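PDB 3GRH: putative acyl-CoA thioester hydrolase YbhC from Escherichia coli K-12, which is a putative thioesterase of the outer membrane, related to pectinesterases but unable to bind pectin and without pectinesterase activity. Local coordinates for residues F48-Y53 and A287-N292; E116-V121 and I144-D149; G320-N325 and Q351-D356. All coordinates share one frame; numbering follows the deposited sequence.

Contact 1: residues F48-Y53 and A287-N292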
loop_
_atom_site.group_PDB
_atom_site.type_symbol
_atom_site.label_atom_id
_atom_site.label_comp_id
_atom_site.label_asym_id
_atom_site.label_seq_id
_atom_site.Cartn_x
_atom_site.Cartn_y
_atom_site.Cartn_z
ATOM N N PHE A 48 -17.161 4.994 7.351
ATOM C CA PHE A 48 -15.924 4.893 6.575
ATOM C C PHE A 48 -14.909 5.932 6.908
ATOM O O PHE A 48 -14.518 6.774 6.133
ATOM C CB PHE A 48 -16.227 4.866 5.046
ATOM C CG PHE A 48 -17.025 3.718 4.621
ATOM C CD1 PHE A 48 -16.540 2.423 4.722
ATOM C CD2 PHE A 48 -18.290 3.907 4.144
ATOM C CE1 PHE A 48 -17.320 1.356 4.363
ATOM C CE2 PHE A 48 -19.070 2.861 3.781
ATOM C CZ PHE A 48 -18.587 1.570 3.894
ATOM N N ASP A 49 -14.523 5.896 8.153
ATOM C CA ASP A 49 -13.438 6.724 8.663
ATOM C C ASP A 49 -12.400 5.943 9.358
ATOM O O ASP A 49 -12.523 4.745 9.572
ATOM C CB ASP A 49 -14.084 7.788 9.537
ATOM C CG ASP A 49 -14.717 7.231 10.773
ATOM O OD1 ASP A 49 -14.818 6.000 10.905
ATOM O OD2 ASP A 49 -15.079 8.070 11.679
ATOM N N ALA A 50 -11.273 6.572 9.721
ATOM C CA ALA A 50 -10.166 5.826 10.157
ATOM C C ALA A 50 -10.485 4.997 11.357
ATOM O O ALA A 50 -10.063 3.885 11.434
ATOM C CB ALA A 50 -8.965 6.811 10.426
ATOM N N GLN A 51 -11.327 5.482 12.292
ATOM C CA GLN A 51 -11.656 4.721 13.472
ATOM C C GLN A 51 -12.391 3.406 13.203
ATOM O O GLN A 51 -12.339 2.448 13.994
ATOM C CB GLN A 51 -12.389 5.576 14.490
ATOM C CG GLN A 51 -13.754 6.012 14.133
ATOM C CD GLN A 51 -14.372 7.001 15.135
ATOM O OE1 GLN A 51 -14.795 8.101 14.754
ATOM N NE2 GLN A 51 -14.434 6.605 16.405
ATOM N N HIS A 52 -13.172 3.352 12.126
ATOM C CA HIS A 52 -13.794 2.107 11.733
ATOM C C HIS A 52 -12.872 1.198 11.034
ATOM O O HIS A 52 -12.837 -0.048 11.268
ATOM C CB HIS A 52 -15.061 2.431 10.869
ATOM C CG HIS A 52 -16.230 2.881 11.682
ATOM N ND1 HIS A 52 -16.385 4.191 12.076
ATOM C CD2 HIS A 52 -17.320 2.220 12.138
ATOM C CE1 HIS A 52 -17.493 4.314 12.782
ATOM N NE2 HIS A 52 -18.089 3.138 12.832
ATOM N N TYR A 53 -12.013 1.769 10.200
ATOM C CA TYR A 53 -10.996 0.910 9.509
ATOM C C TYR A 53 -10.006 0.313 10.448
ATOM O O TYR A 53 -9.462 -0.760 10.202
ATOM C CB TYR A 53 -10.241 1.665 8.379
ATOM C CG TYR A 53 -10.968 1.793 7.078
ATOM C CD1 TYR A 53 -12.032 2.648 6.939
ATOM C CD2 TYR A 53 -10.601 1.058 5.975
ATOM C CE1 TYR A 53 -12.763 2.726 5.801
ATOM C CE2 TYR A 53 -11.297 1.171 4.824
ATOM C CZ TYR A 53 -12.402 2.003 4.721
ATOM O OH TYR A 53 -13.142 2.048 3.541
ATOM N N ALA A 287 -6.418 -3.573 6.043
ATOM C CA ALA A 287 -7.092 -2.355 6.241
ATOM C C ALA A 287 -6.039 -1.248 6.203
ATOM O O ALA A 287 -5.118 -1.230 7.085
ATOM C CB ALA A 287 -7.713 -2.368 7.560
ATOM N N VAL A 288 -6.129 -0.364 5.231
ATOM C CA VAL A 288 -5.097 0.672 5.048
ATOM C C VAL A 288 -5.794 1.988 4.952
ATOM O O VAL A 288 -6.723 2.126 4.156
ATOM C CB VAL A 288 -4.249 0.480 3.784
ATOM C CG1 VAL A 288 -3.048 1.472 3.838
ATOM C CG2 VAL A 288 -3.788 -0.986 3.701
ATOM N N VAL A 289 -5.350 2.990 5.706
ATOM C CA VAL A 289 -5.824 4.358 5.628
ATOM C C VAL A 289 -4.728 5.218 5.053
ATOM O O VAL A 289 -3.626 5.155 5.572
ATOM C CB VAL A 289 -6.278 4.865 6.978
ATOM C CG1 VAL A 289 -6.568 6.386 6.892
ATOM C CG2 VAL A 289 -7.507 4.122 7.558
ATOM N N PHE A 290 -5.016 5.946 3.984
ATOM C CA PHE A 290 -4.085 6.881 3.332
ATOM C C PHE A 290 -4.610 8.240 3.628
ATOM O O PHE A 290 -5.711 8.555 3.215
ATOM C CB PHE A 290 -4.129 6.669 1.822
ATOM C CG PHE A 290 -3.658 5.337 1.384
ATOM C CD1 PHE A 290 -2.303 5.160 1.155
ATOM C CD2 PHE A 290 -4.528 4.290 1.154
ATOM C CE1 PHE A 290 -1.816 3.967 0.725
ATOM C CE2 PHE A 290 -4.005 3.071 0.728
ATOM C CZ PHE A 290 -2.633 2.931 0.555
ATOM N N ASP A 291 -3.850 9.075 4.314
ATOM C CA ASP A 291 -4.264 10.448 4.640
ATOM C C ASP A 291 -3.227 11.412 4.050
ATOM O O ASP A 291 -2.007 11.214 4.225
ATOM C CB ASP A 291 -4.461 10.628 6.106
ATOM C CG ASP A 291 -5.211 11.927 6.474
ATOM O OD1 ASP A 291 -5.480 12.100 7.687
ATOM O OD2 ASP A 291 -5.555 12.775 5.608
ATOM N N ASN A 292 -3.675 12.453 3.350
ATOM C CA ASN A 292 -2.776 13.380 2.738
ATOM C C ASN A 292 -1.637 12.774 1.952
ATOM O O ASN A 292 -0.469 13.192 2.068
ATOM C CB ASN A 292 -2.282 14.298 3.798
ATOM C CG ASN A 292 -3.412 15.149 4.333
ATOM O OD1 ASN A 292 -3.880 16.049 3.625
ATOM N ND2 ASN A 292 -3.875 14.883 5.557
#
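Ala50 and Tyr53 of the short helix 50-53 rest on Ala287 and Val289 of strand 287-291. The strand is part of the parallel beta-helix of the pectinesterase family. The helix comes from the N-terminal part of the chain and packs on the outside of this wall. Just before it, Phe48 turns its ring edge to Tyr53 CE1, which lies in the ring plane. Asp49 is the N-cap. Its OD1 takes a weak bond from His52 N and a shorter one from His52 ND1, 2.7 Å away at an N-H...O angle of 158°. The imidazole meets the syn side of the carboxylate. This ties the first turn together on the side turned from the strand. Ala50 follows, with its CB 4.2 Å from Val289 CG2. Tyr53 makes the closer approach: its CB lies 3.8 Å from the same methyl. Tyr53 CG stands beside the backbone N, anti to the carbonyl carbon (chi1 -80°). This directs the ring toward strand 351-355, where Tyr53 OH is hydrogen-bonded to Gln351 NE2. The side chain crosses Val289 obliquely. Tyr319 packs edge-to-face with this ring. At the helix end, Tyr53 O sits 3.6 Å from Ala287 CB. Val289 CG2 is thus the methyl that receives both helix residues, while Val288 points the opposite way, into the interior of the beta-helix, where it packs on Phe321. No hydrogen bond joins the two segments. Between them the contact is van der Waals packing, and the tyrosine hydroxyl finds its polar partner two strands further on.

Contact 2: residues E116-V121 and I144-D149; sequences EYQGTV and IGLSLD
Ile144 pairs with Tyr117 where strands 142-146 and 115-123 run parallel, as neighbours in a wall of the beta-helix. Both side chains point to the same face, and both touch Ile92 of helix 92-100. Ile144 CG2 also reaches Val121 CG2 at 4.2 Å, the two side chains crossing at about a right angle. Gly145 carries the two backbone bonds of the pair. Its N donates to Tyr117 O, and its O accepts from Gly119 N at 2.9 Å. Gln118 CA adds a CA-H...O contact to the same carbonyl. The short strand segments are inclined at 37° to each other. The first chain bends after Gly119, whose positive phi of 135° suits glycine, and Val121 bonds through its backbone to Val195 and Trp197. Leu146 lies across the first chain. Its CG is anti to the backbone N (chi1 -165°), and its two methyls part. CD1 touches Gln118 CG at 3.6 Å, and CD2 meets Thr120 CG2 at 3.8 Å. Thr120 OG1 is not part of this apolar patch; it is hydrogen-bonded to Tyr167 OH. Leu148 closes the contact beside Val161 of helix 154-161, its CD1 lying 4.1 Å from Thr120 CG2.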
loop_
_atom_site.group_PDB
_atom_site.type_symbol
_atom_site.label_atom_id
_atom_site.label_comp_id
_atom_site.label_asym_id
_atom_site.label_seq_id
_atom_site.Cartn_x
_atom_site.Cartn_y
_atom_site.Cartn_z
ATOM N N GLU A 116 22.316 6.038 -1.617
ATOM C CA GLU A 116 21.616 5.067 -2.400
ATOM C C GLU A 116 22.030 3.741 -1.822
ATOM O O GLU A 116 23.225 3.437 -1.648
ATOM C CB GLU A 116 22.053 5.171 -3.879
ATOM C CG GLU A 116 21.509 6.354 -4.647
ATOM C CD GLU A 116 22.095 7.695 -4.217
ATOM O OE1 GLU A 116 23.342 7.764 -3.964
ATOM O OE2 GLU A 116 21.298 8.680 -4.148
ATOM N N TYR A 117 21.042 2.917 -1.541
ATOM C CA TYR A 117 21.224 1.627 -0.868
ATOM C C TYR A 117 20.584 0.562 -1.760
ATOM O O TYR A 117 19.403 0.422 -1.792
ATOM C CB TYR A 117 20.592 1.678 0.528
ATOM C CG TYR A 117 21.253 2.727 1.404
ATOM C CD1 TYR A 117 22.409 2.448 2.097
ATOM C CD2 TYR A 117 20.718 3.959 1.532
ATOM C CE1 TYR A 117 23.038 3.428 2.865
ATOM C CE2 TYR A 117 21.365 4.932 2.258
ATOM C CZ TYR A 117 22.519 4.641 2.910
ATOM O OH TYR A 117 23.106 5.641 3.657
ATOM N N GLN A 118 21.420 -0.154 -2.497
ATOM C CA GLN A 118 20.889 -1.173 -3.424
ATOM C C GLN A 118 20.735 -2.500 -2.653
ATOM O O GLN A 118 21.645 -2.980 -1.999
ATOM C CB GLN A 118 21.810 -1.366 -4.650
ATOM C CG GLN A 118 21.253 -2.412 -5.677
ATOM C CD GLN A 118 22.221 -2.908 -6.766
ATOM O OE1 GLN A 118 23.390 -3.279 -6.503
ATOM N NE2 GLN A 118 21.725 -2.968 -7.989
ATOM N N GLY A 119 19.564 -3.108 -2.737
ATOM C CA GLY A 119 19.336 -4.426 -2.207
ATOM C C GLY A 119 18.028 -4.484 -1.454
ATOM O O GLY A 119 17.468 -3.465 -1.032
ATOM N N THR A 120 17.560 -5.704 -1.245
ATOM C CA THR A 120 16.370 -5.927 -0.492
ATOM C C THR A 120 16.533 -5.553 0.967
ATOM O O THR A 120 17.640 -5.612 1.524
ATOM C CB THR A 120 15.952 -7.399 -0.598
ATOM O OG1 THR A 120 17.053 -8.223 -0.227
ATOM C CG2 THR A 120 15.414 -7.774 -1.984
ATOM N N VAL A 121 15.391 -5.294 1.639
ATOM C CA VAL A 121 15.385 -5.109 3.111
ATOM C C VAL A 121 14.184 -5.943 3.524
ATOM O O VAL A 121 13.040 -5.650 3.165
ATOM C CB VAL A 121 15.153 -3.679 3.496
ATOM C CG1 VAL A 121 15.021 -3.547 5.007
ATOM C CG2 VAL A 121 16.264 -2.770 2.991
ATOM N N ILE A 144 16.251 3.473 -1.367
ATOM C CA ILE A 144 16.363 2.038 -1.186
ATOM C C ILE A 144 15.789 1.386 -2.426
ATOM O O ILE A 144 14.676 1.707 -2.827
ATOM C CB ILE A 144 15.511 1.601 0.002
ATOM C CG1 ILE A 144 16.076 2.210 1.276
ATOM C CG2 ILE A 144 15.446 0.036 0.039
ATOM C CD1 ILE A 144 15.102 1.912 2.466
ATOM N N GLY A 145 16.558 0.579 -3.135
ATOM C CA GLY A 145 16.039 0.063 -4.395
ATOM C C GLY A 145 16.732 -1.209 -4.854
ATOM O O GLY A 145 17.849 -1.560 -4.493
ATOM N N LEU A 146 16.009 -1.904 -5.689
ATOM C CA LEU A 146 16.519 -3.074 -6.425
ATOM C C LEU A 146 15.498 -3.307 -7.580
ATOM O O LEU A 146 14.356 -2.863 -7.456
ATOM C CB LEU A 146 16.613 -4.342 -5.558
ATOM C CG LEU A 146 17.422 -5.481 -6.064
ATOM C CD1 LEU A 146 18.893 -5.067 -6.142
ATOM C CD2 LEU A 146 17.197 -6.709 -5.180
ATOM N N SER A 147 15.895 -3.983 -8.650
ATOM C CA SER A 147 14.980 -4.338 -9.739
ATOM C C SER A 147 14.600 -5.776 -9.595
ATOM O O SER A 147 15.438 -6.657 -9.709
ATOM C CB SER A 147 15.629 -4.144 -11.101
ATOM O OG SER A 147 15.934 -2.787 -11.316
ATOM N N LEU A 148 13.325 -6.061 -9.340
ATOM C CA LEU A 148 12.834 -7.415 -9.255
ATOM C C LEU A 148 11.479 -7.528 -9.932
ATOM O O LEU A 148 10.613 -6.674 -9.770
ATOM C CB LEU A 148 12.631 -7.843 -7.842
ATOM C CG LEU A 148 13.831 -7.897 -6.937
ATOM C CD1 LEU A 148 13.320 -8.178 -5.486
ATOM C CD2 LEU A 148 14.937 -8.897 -7.425
ATOM N N ASP A 149 11.322 -8.528 -10.741
ATOM C CA ASP A 149 10.101 -8.742 -11.543
ATOM C C ASP A 149 9.503 -10.091 -11.158
ATOM O O ASP A 149 10.198 -11.074 -11.133
ATOM C CB ASP A 149 10.490 -8.754 -13.004
ATOM C CG ASP A 149 9.306 -8.824 -14.019
ATOM O OD1 ASP A 149 8.173 -9.309 -13.772
ATOM O OD2 ASP A 149 9.536 -8.382 -15.204
#

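Contact 3: residues G320-N325 and Q351-D356; sequences GFLAVN and QVVIRD
Ala323 O accepts a nearly straight hydrogen bond from Arg355 N, 2.8 Å long with an N-H...O angle of 176°. It is one rung of a regular parallel ladder between strands 321-324 and 351-355, two successive coils of the beta-helix. The ladder starts at Gln351. Its O takes Phe321 N, and its side chain, bent at chi2 (-92°), brings OE1 to Gly320 N at 2.8 Å. This amide oxygen adds a side-chain rung before the strand. Phe321, Ala323, Val352 and Ile354 point to one face. There Phe321 CB touches Val352 CG2 at 4.0 Å, and Phe321, Ala323 and Ile354 also pack on Phe309 of strand 307-311. The Phe321 side chain is about 9 Å from that of Asp280, the predicted nucleophile. On the other face Leu322 and Val353 lie side by side, and Leu322 CD1 is 3.8 Å from Val353 CG1. Leu322 CD1 also meets Arg355 CD at 3.9 Å. Arg355 NE forms a salt bridge with Asp356 OD2, 2.9 Å away; the donor sits above the carboxylate plane. Asp356 OD1 is hydrogen-bonded to Asn408 ND2. Asn325 ND2 gives a weak bond to Asp356 O. Strand 287-291 flanks the pair beside 321-324, and strand 403-407 flanks it beside 351-355. Phe48, before helix 50-53, lies on Val353, and its O accepts from Arg355 NH1. Tyr53 of that helix packs on Leu322 and Val353.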
loop_
_atom_site.group_PDB
_atom_site.type_symbol
_atom_site.label_atom_id
_atom_site.label_comp_id
_atom_site.label_asym_id
_atom_site.label_seq_id
_atom_site.Cartn_x
_atom_site.Cartn_y
_atom_site.Cartn_z
ATOM N N GLY A 320 -11.408 -2.331 3.679
ATOM C CA GLY A 320 -10.257 -2.431 2.869
ATOM C C GLY A 320 -9.391 -1.185 2.891
ATOM O O GLY A 320 -8.771 -0.933 3.889
ATOM N N PHE A 321 -9.512 -0.383 1.856
ATOM C CA PHE A 321 -8.719 0.822 1.696
ATOM C C PHE A 321 -9.488 2.064 1.918
ATOM O O PHE A 321 -10.619 2.154 1.421
ATOM C CB PHE A 321 -8.048 0.886 0.331
ATOM C CG PHE A 321 -7.124 -0.254 -0.010
ATOM C CD1 PHE A 321 -6.542 -1.053 0.915
ATOM C CD2 PHE A 321 -6.756 -0.408 -1.293
ATOM C CE1 PHE A 321 -5.680 -2.143 0.544
ATOM C CE2 PHE A 321 -5.946 -1.503 -1.677
ATOM C CZ PHE A 321 -5.395 -2.327 -0.781
ATOM N N LEU A 322 -8.921 3.079 2.602
ATOM C CA LEU A 322 -9.597 4.370 2.712
ATOM C C LEU A 322 -8.600 5.401 2.283
ATOM O O LEU A 322 -7.499 5.376 2.809
ATOM C CB LEU A 322 -9.949 4.701 4.161
ATOM C CG LEU A 322 -10.529 6.040 4.444
ATOM C CD1 LEU A 322 -11.867 6.134 3.669
ATOM C CD2 LEU A 322 -10.740 6.177 5.983
ATOM N N ALA A 323 -8.932 6.240 1.298
ATOM C CA ALA A 323 -8.081 7.377 0.932
ATOM C C ALA A 323 -8.869 8.603 1.331
ATOM O O ALA A 323 -10.009 8.786 0.882
ATOM C CB ALA A 323 -7.853 7.342 -0.554
ATOM N N VAL A 324 -8.290 9.407 2.206
ATOM C CA VAL A 324 -8.927 10.628 2.770
ATOM C C VAL A 324 -8.026 11.800 2.596
ATOM O O VAL A 324 -6.826 11.710 2.796
ATOM C CB VAL A 324 -9.394 10.349 4.246
ATOM C CG1 VAL A 324 -8.261 9.946 5.093
ATOM C CG2 VAL A 324 -10.094 11.545 4.809
ATOM N N ASN A 325 -8.528 12.914 2.122
ATOM C CA ASN A 325 -7.820 14.154 2.065
ATOM C C ASN A 325 -6.514 13.967 1.221
ATOM O O ASN A 325 -5.420 14.503 1.553
ATOM C CB ASN A 325 -7.471 14.621 3.481
ATOM C CG ASN A 325 -8.689 14.890 4.371
ATOM O OD1 ASN A 325 -8.613 14.810 5.587
ATOM N ND2 ASN A 325 -9.768 15.218 3.771
ATOM N N GLN A 351 -12.590 -3.723 -1.315
ATOM C CA GLN A 351 -13.248 -2.607 -0.787
ATOM C C GLN A 351 -12.356 -1.344 -0.732
ATOM O O GLN A 351 -11.206 -1.405 -0.290
ATOM C CB GLN A 351 -13.681 -2.933 0.620
ATOM C CG GLN A 351 -14.747 -1.981 1.132
ATOM C CD GLN A 351 -14.345 -0.776 1.875
ATOM O OE1 GLN A 351 -13.207 -0.610 2.299
ATOM N NE2 GLN A 351 -15.303 0.119 2.064
ATOM N N VAL A 352 -12.887 -0.246 -1.235
ATOM C CA VAL A 352 -12.168 1.039 -1.207
ATOM C C VAL A 352 -13.110 2.154 -1.171
ATOM O O VAL A 352 -14.148 2.132 -1.835
ATOM C CB VAL A 352 -11.184 1.188 -2.325
ATOM C CG1 VAL A 352 -11.798 0.971 -3.588
ATOM C CG2 VAL A 352 -10.494 2.583 -2.281
ATOM N N VAL A 353 -12.805 3.136 -0.326
ATOM C CA VAL A 353 -13.507 4.421 -0.287
ATOM C C VAL A 353 -12.517 5.532 -0.533
ATOM O O VAL A 353 -11.500 5.590 0.132
ATOM C CB VAL A 353 -14.199 4.628 1.059
ATOM C CG1 VAL A 353 -14.724 6.019 1.227
ATOM C CG2 VAL A 353 -15.331 3.645 1.266
ATOM N N ILE A 354 -12.806 6.406 -1.463
ATOM C CA ILE A 354 -12.052 7.617 -1.685
ATOM C C ILE A 354 -12.910 8.782 -1.300
ATOM O O ILE A 354 -14.000 8.953 -1.840
ATOM C CB ILE A 354 -11.602 7.738 -3.157
ATOM C CG1 ILE A 354 -10.699 6.615 -3.570
ATOM C CG2 ILE A 354 -10.799 9.082 -3.343
ATOM C CD1 ILE A 354 -10.411 6.628 -5.107
ATOM N N ARG A 355 -12.481 9.515 -0.274
ATOM C CA ARG A 355 -13.257 10.623 0.283
ATOM C C ARG A 355 -12.488 11.880 0.466
ATOM O O ARG A 355 -11.294 11.858 0.716
ATOM C CB ARG A 355 -13.953 10.261 1.588
ATOM C CG ARG A 355 -13.053 9.852 2.670
ATOM C CD ARG A 355 -13.844 9.446 3.938
ATOM N NE ARG A 355 -14.597 10.589 4.483
ATOM C CZ ARG A 355 -15.630 10.494 5.322
ATOM N NH1 ARG A 355 -16.005 9.370 5.852
ATOM N NH2 ARG A 355 -16.184 11.654 5.723
ATOM N N ASP A 356 -13.172 12.991 0.331
ATOM C CA ASP A 356 -12.597 14.262 0.643
ATOM C C ASP A 356 -11.246 14.560 -0.091
ATOM O O ASP A 356 -10.348 15.229 0.455
ATOM C CB ASP A 356 -12.418 14.413 2.163
ATOM C CG ASP A 356 -13.679 14.085 2.944
ATOM O OD1 ASP A 356 -14.744 14.669 2.637
ATOM O OD2 ASP A 356 -13.604 13.222 3.900
#

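Contacts 1 and 3 share one wall of the beta-helix. Strands 287-291, 321-324 and 351-355 follow one another in the same parallel sheet, and backbone bonds such as Leu322 N to Val288 O join the two contacts. Their centres are 7 Å apart. Asn292, Asn325 and Asp356 all turn with positive phi, as in the stacked turns of a parallel beta-helix. Contact 2 lies on the opposite side of the chain's centre, among the earlier coils; its centre is 29 Å from each of the others. Along the chain it falls between the two halves of contact 1, and contact 3 comes last. Contact 1 thus brings the N-terminal region back over late coils.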